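Local coordinates for protein GCN5-related N-acetyltransferase (Kribbella flavida, PDB 4IUS) that is a GCN5-related N-acetyltransferase family member that probably transfers an acyl group to an acceptor whose identity is not established, at residues L114-A125 with L202-Q212; M168-A177 with A189-Q200. The protein carries 1 engineered substitution. All coordinates share one frame; numbering follows the deposited sequence. Where two conformers were deposited one is given.

Overall arrangement
Both contacts are partly buried toward the outside of the chain; contact 2 lies within the acetyltransferase sheet and contact 1 on the helix packed on one of its faces. Contact 1 lays the loop 114-122 and the start of edge strand 123-127 against helix 202-216, and it is held by apolar side chains with no hydrogen bond across it. Contact 2 works the other way: strands 171-179 and 185-193 are joined by backbone hydrogen bonds, with few side chains meeting. Strand 185-193 leads on through the turn of contact 2 into the helix of contact 1. L202 of that helix packs on V173 and A174, A206 and A210 on A176, while G122 and D169 share a probable backbone hydrogen bond.

Contact 1 (L114-A125 with L202-Q212); sequences LLVPEFPAGVTA and LGALATAYATQ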
loop_
_atom_site.group_PDB
_atom_site.type_symbol
_atom_site.label_atom_id
_atom_site.label_comp_id
_atom_site.label_asym_id
_atom_site.label_seq_id
_atom_site.Cartn_x
_atom_site.Cartn_y
_atom_site.Cartn_z
ATOM N N LEU A 114 -14.509 -12.801 -0.571
ATOM C CA LEU A 114 -13.432 -13.147 0.350
ATOM C C LEU A 114 -13.680 -14.544 0.949
ATOM O O LEU A 114 -14.808 -14.888 1.336
ATOM C CB LEU A 114 -13.365 -12.151 1.497
ATOM C CG LEU A 114 -12.277 -12.412 2.563
ATOM C CD1 LEU A 114 -10.873 -12.299 1.977
ATOM C CD2 LEU A 114 -12.525 -11.456 3.719
ATOM N N LEU A 115 -12.613 -15.338 1.014
ATOM C CA LEU A 115 -12.608 -16.678 1.616
ATOM C C LEU A 115 -11.578 -16.664 2.735
ATOM O O LEU A 115 -10.418 -16.307 2.504
ATOM C CB LEU A 115 -12.271 -17.767 0.567
ATOM C CG LEU A 115 -13.129 -17.800 -0.723
ATOM C CD1 LEU A 115 -12.553 -18.659 -1.865
ATOM C CD2 LEU A 115 -14.543 -18.261 -0.393
ATOM N N VAL A 116 -12.017 -16.910 3.973
ATOM C CA VAL A 116 -11.098 -17.087 5.081
ATOM C C VAL A 116 -10.879 -18.590 5.231
ATOM O O VAL A 116 -11.837 -19.311 5.528
ATOM C CB VAL A 116 -11.603 -16.443 6.388
ATOM C CG1 VAL A 116 -10.584 -16.667 7.500
ATOM C CG2 VAL A 116 -11.895 -14.950 6.185
ATOM N N PRO A 117 -9.633 -19.072 5.072
ATOM C CA PRO A 117 -9.375 -20.490 5.205
ATOM C C PRO A 117 -9.651 -21.030 6.596
ATOM O O PRO A 117 -9.697 -20.277 7.567
ATOM C CB PRO A 117 -7.878 -20.616 4.906
ATOM C CG PRO A 117 -7.522 -19.370 4.151
ATOM C CD PRO A 117 -8.398 -18.322 4.743
ATOM N N GLU A 118 -9.795 -22.333 6.703
ATOM C CA GLU A 118 -9.867 -22.970 8.009
ATOM C C GLU A 118 -8.553 -22.775 8.746
ATOM O O GLU A 118 -7.476 -22.860 8.156
ATOM C CB GLU A 118 -10.152 -24.472 7.803
ATOM C CG GLU A 118 -10.145 -25.324 9.063
ATOM C CD GLU A 118 -10.562 -26.774 8.872
ATOM O OE1 GLU A 118 -10.810 -27.198 7.721
ATOM O OE2 GLU A 118 -10.654 -27.479 9.913
ATOM N N PHE A 119 -8.648 -22.546 10.053
ATOM C CA PHE A 119 -7.467 -22.372 10.889
ATOM C C PHE A 119 -6.989 -23.744 11.394
ATOM O O PHE A 119 -7.818 -24.526 11.890
ATOM C CB PHE A 119 -7.802 -21.483 12.089
ATOM C CG PHE A 119 -7.796 -19.995 11.794
ATOM C CD1 PHE A 119 -8.372 -19.452 10.664
ATOM C CD2 PHE A 119 -7.106 -19.170 12.632
ATOM C CE1 PHE A 119 -8.316 -18.089 10.454
ATOM C CE2 PHE A 119 -7.026 -17.814 12.408
ATOM C CZ PHE A 119 -7.634 -17.282 11.332
ATOM N N PRO A 120 -5.670 -24.049 11.291
ATOM C CA PRO A 120 -5.157 -25.288 11.844
ATOM C C PRO A 120 -5.281 -25.345 13.366
ATOM O O PRO A 120 -5.514 -24.339 14.023
ATOM C CB PRO A 120 -3.693 -25.295 11.429
ATOM C CG PRO A 120 -3.551 -24.274 10.392
ATOM C CD PRO A 120 -4.633 -23.283 10.586
ATOM N N ALA A 121 -5.088 -26.530 13.921
ATOM C CA ALA A 121 -5.118 -26.713 15.372
ATOM C C ALA A 121 -4.095 -25.784 16.047
ATOM O O ALA A 121 -2.970 -25.630 15.572
ATOM C CB ALA A 121 -4.817 -28.179 15.737
ATOM N N GLY A 122 -4.515 -25.159 17.139
ATOM C CA GLY A 122 -3.637 -24.268 17.908
ATOM C C GLY A 122 -3.591 -22.840 17.425
ATOM O O GLY A 122 -2.983 -22.001 18.093
ATOM N N VAL A 123 -4.203 -22.561 16.272
ATOM C CA VAL A 123 -4.062 -21.261 15.630
ATOM C C VAL A 123 -5.337 -20.441 15.874
ATOM O O VAL A 123 -6.454 -20.922 15.669
ATOM C CB VAL A 123 -3.747 -21.383 14.119
ATOM C CG1 VAL A 123 -3.545 -20.021 13.490
ATOM C CG2 VAL A 123 -2.528 -22.248 13.868
ATOM N N THR A 124 -5.159 -19.202 16.333
ATOM C CA THR A 124 -6.268 -18.313 16.620
ATOM C C THR A 124 -5.942 -16.939 16.011
ATOM O O THR A 124 -4.815 -16.686 15.587
ATOM C CB THR A 124 -6.499 -18.213 18.149
ATOM O OG1 THR A 124 -5.331 -17.638 18.779
ATOM C CG2 THR A 124 -6.808 -19.575 18.794
ATOM N N ALA A 125 -6.900 -16.044 16.027
ATOM C CA ALA A 125 -6.715 -14.691 15.530
ATOM C C ALA A 125 -7.328 -13.684 16.474
ATOM O O ALA A 125 -8.343 -13.976 17.105
ATOM C CB ALA A 125 -7.359 -14.502 14.175
ATOM N N LEU A 202 0.154 -19.261 7.498
ATOM C CA LEU A 202 -0.247 -18.308 8.521
ATOM C C LEU A 202 -0.292 -16.875 7.984
ATOM O O LEU A 202 -1.133 -16.104 8.434
ATOM C CB LEU A 202 0.677 -18.400 9.743
ATOM C CG LEU A 202 0.724 -19.798 10.381
ATOM C CD1 LEU A 202 1.848 -19.903 11.414
ATOM C CD2 LEU A 202 -0.636 -20.184 10.946
ATOM N N GLY A 203 0.565 -16.532 7.015
ATOM C CA GLY A 203 0.485 -15.222 6.359
ATOM C C GLY A 203 -0.789 -15.025 5.592
ATOM O O GLY A 203 -1.373 -13.961 5.589
ATOM N N ALA A 204 -1.225 -16.087 4.944
ATOM C CA ALA A 204 -2.501 -16.077 4.234
ATOM C C ALA A 204 -3.674 -15.922 5.218
ATOM O O ALA A 204 -4.628 -15.163 4.965
ATOM C CB ALA A 204 -2.655 -17.343 3.370
ATOM N N LEU A 205 -3.611 -16.609 6.363
ATOM C CA LEU A 205 -4.660 -16.427 7.394
ATOM C C LEU A 205 -4.718 -14.996 7.860
ATOM O O LEU A 205 -5.789 -14.411 8.033
ATOM C CB LEU A 205 -4.474 -17.357 8.600
ATOM C CG LEU A 205 -4.608 -18.847 8.352
ATOM C CD1 LEU A 205 -4.451 -19.531 9.706
ATOM C CD2 LEU A 205 -5.910 -19.239 7.677
ATOM N N ALA A 206 -3.543 -14.411 8.091
ATOM C CA ALA A 206 -3.468 -13.038 8.566
ATOM C C ALA A 206 -4.094 -12.081 7.552
ATOM O O ALA A 206 -4.879 -11.192 7.872
ATOM C CB ALA A 206 -2.029 -12.653 8.890
ATOM N N THR A 207 -3.706 -12.284 6.296
ATOM C CA THR A 207 -4.229 -11.458 5.193
ATOM C C THR A 207 -5.741 -11.567 5.122
ATOM O O THR A 207 -6.448 -10.561 5.039
ATOM C CB THR A 207 -3.621 -11.881 3.852
ATOM O OG1 THR A 207 -2.193 -11.770 3.915
ATOM C CG2 THR A 207 -4.120 -11.013 2.717
ATOM N N ALA A 208 -6.262 -12.785 5.191
ATOM C CA ALA A 208 -7.694 -13.032 5.086
ATOM C C ALA A 208 -8.448 -12.396 6.239
ATOM O O ALA A 208 -9.471 -11.755 6.065
ATOM C CB ALA A 208 -7.960 -14.536 4.979
ATOM N N TYR A 209 -7.920 -12.565 7.454
ATOM C CA TYR A 209 -8.592 -12.055 8.642
ATOM C C TYR A 209 -8.535 -10.543 8.718
ATOM O O TYR A 209 -9.518 -9.910 9.068
ATOM C CB TYR A 209 -7.996 -12.713 9.922
ATOM C CG TYR A 209 -8.774 -12.406 11.168
ATOM C CD1 TYR A 209 -10.047 -12.936 11.370
ATOM C CD2 TYR A 209 -8.224 -11.610 12.167
ATOM C CE1 TYR A 209 -10.740 -12.613 12.506
ATOM C CE2 TYR A 209 -8.939 -11.304 13.306
ATOM C CZ TYR A 209 -10.215 -11.810 13.454
ATOM O OH TYR A 209 -10.937 -11.519 14.620
ATOM N N ALA A 210 -7.415 -9.943 8.307
ATOM C CA ALA A 210 -7.314 -8.485 8.233
ATOM C C ALA A 210 -8.324 -7.921 7.199
ATOM O O ALA A 210 -9.026 -6.941 7.459
ATOM C CB ALA A 210 -5.919 -8.008 7.875
ATOM N N THR A 211 -8.405 -8.587 6.039
ATOM C CA THR A 211 -9.348 -8.166 5.011
ATOM C C THR A 211 -10.778 -8.242 5.572
ATOM O O THR A 211 -11.592 -7.330 5.399
ATOM C CB THR A 211 -9.224 -9.008 3.732
ATOM O OG1 THR A 211 -7.880 -8.981 3.282
ATOM C CG2 THR A 211 -10.108 -8.435 2.631
ATOM N N GLN A 212 -11.080 -9.367 6.224
ATOM C CA GLN A 212 -12.402 -9.562 6.774
ATOM C C GLN A 212 -12.744 -8.498 7.784
ATOM O O GLN A 212 -13.860 -7.982 7.786
ATOM C CB GLN A 212 -12.479 -10.928 7.437
ATOM C CG GLN A 212 -13.860 -11.276 7.961
ATOM C CD GLN A 212 -13.865 -12.604 8.645
ATOM O OE1 GLN A 212 -13.161 -12.792 9.616
ATOM N NE2 GLN A 212 -14.575 -13.550 8.079
#
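L205 buries more surface here than any other residue, its two methyls reaching out from helix 202-216 to a row of residues on the passing chain. CD1 sits over the centre of the F119 ring, 3.9 Å from the ring centroid and 6° off its normal, a CH-pi contact; the same methyl also meets P120 CD and V123 CG1. CD2 lies 3.7 Å from P117 CB, the two side chains sliding past each other in opposite directions. With CG of L205 anti to the carbonyl carbon, chi1 -65° brings the branched end of the side chain nearer to the loop than its CB. V116 CG1, P117 O and V123 C lie at the edge of the F119 ring, in its plane.

At the other end L114 folds over the helix. Its CD2 rests 3.6 Å from Q212 N, and CD1 is 4.0 Å from T211 CG2. T211 presents its methyl here because its hydroxyl turns back to T207 O and to Y241. V116 CG2 comes across the Q212 side chain at about a right angle, 3.6 Å from NE2.

Y209 receives A125 CB over one ring face, 3.7 Å from the ring centroid and displaced toward the rim. Between these groups A208 CB is 3.8 Å from P117 CD, and L115 O is buried nearby without a polar partner.

The helix so covered follows strand 185-193 and the loop after it, where R198 to G203 (RRQGLG) fits the Q/R-x-x-G-x-G/A sequence of the GNAT fold: its first turn offers G203 N and A204 N to a bound malonate, consistent with the site where relatives hold the pyrophosphate of acetyl-CoA.

Contact 2 (M168-A177 with A189-Q200); sequences MDGVPVATAA and AGVGTLHSHRRQ
T175 and G192 exchange backbone hydrogen bonds in both directions, with T175 N 2.9 Å from G192 O, and so set the register of the antiparallel hairpin formed by strands 171-179 and 185-193, neighbours in the middle of the GNAT sheet. On one side of this pair L194 N donates to V173 O at 2.9 Å and 166°. On the other, A177 and A189 form a second reciprocal pair, A177 N lying 2.9 Å from A189 O.

The register slips by one residue between the two reciprocal pairs. Here G190 and V191 bulge opposite A176, consistent with the bulge that members of this family carry in the strand leading to the cofactor loop. G190 has a positive phi, which suits glycine, and a CB there would come up against A177 CB. Weaker CA-H...O contacts support the pairing, such as V191 CA to T175 O at 3.3 Å.

Among the side chains, V173 and H197 cross at about a right angle. V173 CG1 stands over the centre of the imidazole, 3.6 Å from the ring centroid and 8° off its normal, a CH-pi contact. S196 OG hydrogen-bonds H197 ND1 at 2.8 Å, which would limit turning of the ring. Replacing the imidazole of H197 with an alanine side chain would probably leave V173 without its aromatic cover and S196 OG without this partner. Further along, A176 CB touches V191 CG2.

A chi1 of -171° puts T175 OG1 opposite its own backbone N, where it meets V164 O on the neighbouring strand in a hydrogen bond. A water spans the bulge, donating one hydrogen bond to T175 OG1 at 2.9 Å and another to G190 O at 2.9 Å.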
loop_
_atom_site.group_PDB
_atom_site.type_symbol
_atom_site.label_atom_id
_atom_site.label_comp_id
_atom_site.label_asym_id
_atom_site.label_seq_id
_atom_site.Cartn_x
_atom_site.Cartn_y
_atom_site.Cartn_z
HETATM N N MSE A 168 -0.198 -18.772 17.548
HETATM C CA MSE A 168 -0.048 -20.202 17.677
HETATM C C MSE A 168 0.165 -20.512 19.161
HETATM O O MSE A 168 1.114 -19.984 19.776
HETATM C CB MSE A 168 1.130 -20.658 16.817
HETATM C CG MSE A 168 1.427 -22.135 16.888
HETATM SE SE MSE A 168 0.074 -23.312 16.171
HETATM C CE MSE A 168 0.596 -23.186 14.302
ATOM N N ASP A 169 -0.725 -21.292 19.729
ATOM C CA ASP A 169 -0.683 -21.575 21.152
ATOM C C ASP A 169 -0.512 -20.262 21.943
ATOM O O ASP A 169 0.212 -20.206 22.940
ATOM C CB ASP A 169 0.412 -22.597 21.464
ATOM C CG ASP A 169 0.166 -23.923 20.810
ATOM O OD1 ASP A 169 -1.016 -24.344 20.721
ATOM O OD2 ASP A 169 1.146 -24.524 20.386
ATOM N N GLY A 170 -1.260 -19.229 21.528
ATOM C CA GLY A 170 -1.305 -17.979 22.279
ATOM C C GLY A 170 -0.187 -16.965 22.024
ATOM O O GLY A 170 -0.182 -15.872 22.565
ATOM N N VAL A 171 0.750 -17.316 21.165
ATOM C CA VAL A 171 1.905 -16.481 20.871
ATOM C C VAL A 171 1.720 -15.909 19.449
ATOM O O VAL A 171 1.541 -16.677 18.494
ATOM C CB VAL A 171 3.220 -17.305 20.935
ATOM C CG1 VAL A 171 4.431 -16.443 20.538
ATOM C CG2 VAL A 171 3.379 -17.983 22.292
ATOM N N PRO A 172 1.878 -14.593 19.291
ATOM C CA PRO A 172 1.761 -14.028 17.934
ATOM C C PRO A 172 2.851 -14.479 17.021
ATOM O O PRO A 172 4.030 -14.376 17.364
ATOM C CB PRO A 172 1.839 -12.523 18.157
ATOM C CG PRO A 172 1.502 -12.323 19.574
ATOM C CD PRO A 172 1.957 -13.543 20.322
ATOM N N VAL A 173 2.467 -14.981 15.862
ATOM C CA VAL A 173 3.397 -15.510 14.869
ATOM C C VAL A 173 3.233 -14.950 13.451
ATOM O O VAL A 173 4.103 -15.161 12.613
ATOM C CB VAL A 173 3.418 -17.053 14.808
ATOM C CG1 VAL A 173 3.857 -17.657 16.147
ATOM C CG2 VAL A 173 2.053 -17.603 14.396
ATOM N N ALA A 174 2.117 -14.262 13.204
ATOM C CA ALA A 174 1.879 -13.683 11.868
ATOM C C ALA A 174 0.977 -12.484 12.038
ATOM O O ALA A 174 0.289 -12.339 13.051
ATOM C CB ALA A 174 1.285 -14.670 10.880
ATOM N N THR A 175 1.000 -11.617 11.029
ATOM C CA THR A 175 0.278 -10.370 11.122
ATOM C C THR A 175 -0.096 -9.847 9.731
ATOM O O THR A 175 0.500 -10.244 8.732
ATOM C CB THR A 175 1.166 -9.300 11.852
ATOM O OG1 THR A 175 0.371 -8.134 12.133
ATOM C CG2 THR A 175 2.381 -8.870 11.086
ATOM N N ALA A 176 -1.067 -8.955 9.688
ATOM C CA ALA A 176 -1.449 -8.167 8.508
ATOM C C ALA A 176 -2.213 -6.940 9.003
ATOM O O ALA A 176 -2.713 -6.939 10.108
ATOM C CB ALA A 176 -2.324 -8.988 7.541
ATOM N N ALA A 177 -2.252 -5.918 8.175
ATOM C CA ALA A 177 -2.869 -4.646 8.557
ATOM C C ALA A 177 -3.706 -4.123 7.410
ATOM O O ALA A 177 -3.514 -4.533 6.237
ATOM C CB ALA A 177 -1.752 -3.650 8.870
ATOM N N ALA A 189 -1.776 -4.569 3.900
ATOM C CA ALA A 189 -0.329 -4.488 3.793
ATOM C C ALA A 189 0.250 -4.922 5.126
ATOM O O ALA A 189 -0.440 -5.411 6.004
ATOM C CB ALA A 189 0.118 -3.059 3.420
ATOM N N GLY A 190 1.539 -4.811 5.277
ATOM C CA GLY A 190 2.164 -5.170 6.539
ATOM C C GLY A 190 2.048 -6.650 6.857
ATOM O O GLY A 190 2.024 -7.025 8.023
ATOM N N VAL A 191 2.008 -7.504 5.850
ATOM C CA VAL A 191 1.833 -8.918 6.039
ATOM C C VAL A 191 3.191 -9.512 6.387
ATOM O O VAL A 191 4.196 -9.245 5.722
ATOM C CB VAL A 191 1.232 -9.643 4.812
ATOM C CG1 VAL A 191 1.017 -11.141 5.084
ATOM C CG2 VAL A 191 -0.080 -8.995 4.438
ATOM N N GLY A 192 3.248 -10.336 7.429
ATOM C CA GLY A 192 4.438 -11.084 7.718
ATOM C C GLY A 192 4.205 -12.240 8.638
ATOM O O GLY A 192 3.187 -12.346 9.289
ATOM N N THR A 193 5.199 -13.118 8.691
ATOM C CA THR A 193 5.237 -14.221 9.621
ATOM C C THR A 193 6.610 -14.339 10.210
ATOM O O THR A 193 7.610 -14.014 9.546
ATOM C CB THR A 193 4.878 -15.568 8.978
ATOM O OG1 THR A 193 6.014 -16.106 8.294
ATOM C CG2 THR A 193 3.680 -15.422 8.043
ATOM N N LEU A 194 6.682 -14.793 11.442
ATOM C CA LEU A 194 8.001 -15.110 11.994
ATOM C C LEU A 194 8.693 -16.167 11.125
ATOM O O LEU A 194 8.068 -17.075 10.591
ATOM C CB LEU A 194 7.845 -15.641 13.406
ATOM C CG LEU A 194 7.440 -14.614 14.467
ATOM C CD1 LEU A 194 7.332 -15.388 15.794
ATOM C CD2 LEU A 194 8.395 -13.409 14.539
ATOM N N HIS A 195 9.997 -16.058 10.981
ATOM C CA HIS A 195 10.774 -16.983 10.176
ATOM C C HIS A 195 10.573 -18.423 10.603
ATOM O O HIS A 195 10.475 -19.336 9.756
ATOM C CB HIS A 195 12.252 -16.562 10.234
ATOM C CG HIS A 195 13.122 -17.356 9.340
ATOM N ND1 HIS A 195 13.092 -17.220 8.014
ATOM C CD2 HIS A 195 14.014 -18.373 9.621
ATOM C CE1 HIS A 195 13.967 -18.090 7.462
ATOM N NE2 HIS A 195 14.515 -18.806 8.451
ATOM N N SER A 196 10.459 -18.643 11.911
ATOM C CA SER A 196 10.245 -19.964 12.478
ATOM C C SER A 196 8.910 -20.623 12.090
ATOM O O SER A 196 8.745 -21.819 12.216
ATOM C CB SER A 196 10.279 -19.842 14.006
ATOM O OG SER A 196 9.293 -18.912 14.452
ATOM N N HIS A 197 7.962 -19.825 11.648
ATOM C CA HIS A 197 6.611 -20.283 11.303
ATOM C C HIS A 197 6.254 -20.001 9.845
ATOM O O HIS A 197 5.090 -19.908 9.501
ATOM C CB HIS A 197 5.622 -19.592 12.240
ATOM C CG HIS A 197 5.705 -20.059 13.674
ATOM N ND1 HIS A 197 6.623 -19.593 14.557
ATOM C CD2 HIS A 197 4.970 -21.011 14.343
ATOM C CE1 HIS A 197 6.444 -20.216 15.736
ATOM N NE2 HIS A 197 5.432 -21.077 15.594
ATOM N N ARG A 198 7.240 -19.868 8.967
ATOM C CA ARG A 198 6.983 -19.612 7.551
ATOM C C ARG A 198 6.432 -20.865 6.817
ATOM O O ARG A 198 6.592 -22.004 7.278
ATOM C CB ARG A 198 8.257 -19.088 6.888
ATOM C CG ARG A 198 9.364 -20.117 6.798
ATOM C CD ARG A 198 10.713 -19.480 6.541
ATOM N NE ARG A 198 11.744 -20.484 6.246
ATOM C CZ ARG A 198 12.337 -21.252 7.162
ATOM N NH1 ARG A 198 13.255 -22.124 6.786
ATOM N NH2 ARG A 198 12.044 -21.154 8.460
ATOM N N ARG A 199 5.762 -20.641 5.687
ATOM C CA ARG A 199 5.320 -21.750 4.815
ATOM C C ARG A 199 4.339 -22.706 5.506
ATOM O O ARG A 199 4.353 -23.894 5.252
ATOM C CB ARG A 199 6.526 -22.569 4.311
ATOM C CG ARG A 199 7.533 -21.825 3.451
ATOM C CD ARG A 199 8.742 -22.713 3.115
ATOM N NE ARG A 199 8.499 -24.130 3.391
ATOM C CZ ARG A 199 8.007 -25.007 2.514
ATOM N NH1 ARG A 199 7.809 -26.264 2.882
ATOM N NH2 ARG A 199 7.711 -24.635 1.269
ATOM N N GLN A 200 3.491 -22.202 6.383
ATOM C CA GLN A 200 2.453 -22.990 7.038
ATOM C C GLN A 200 1.084 -22.397 6.806
ATOM O O GLN A 200 0.106 -22.832 7.422
ATOM C CB GLN A 200 2.660 -22.995 8.554
ATOM C CG GLN A 200 3.915 -23.642 9.007
ATOM C CD GLN A 200 4.011 -23.656 10.510
ATOM O OE1 GLN A 200 3.008 -23.735 11.250
ATOM N NE2 GLN A 200 5.216 -23.600 10.973
HETATM O O HOH W 1 0.800 -5.842 10.339
#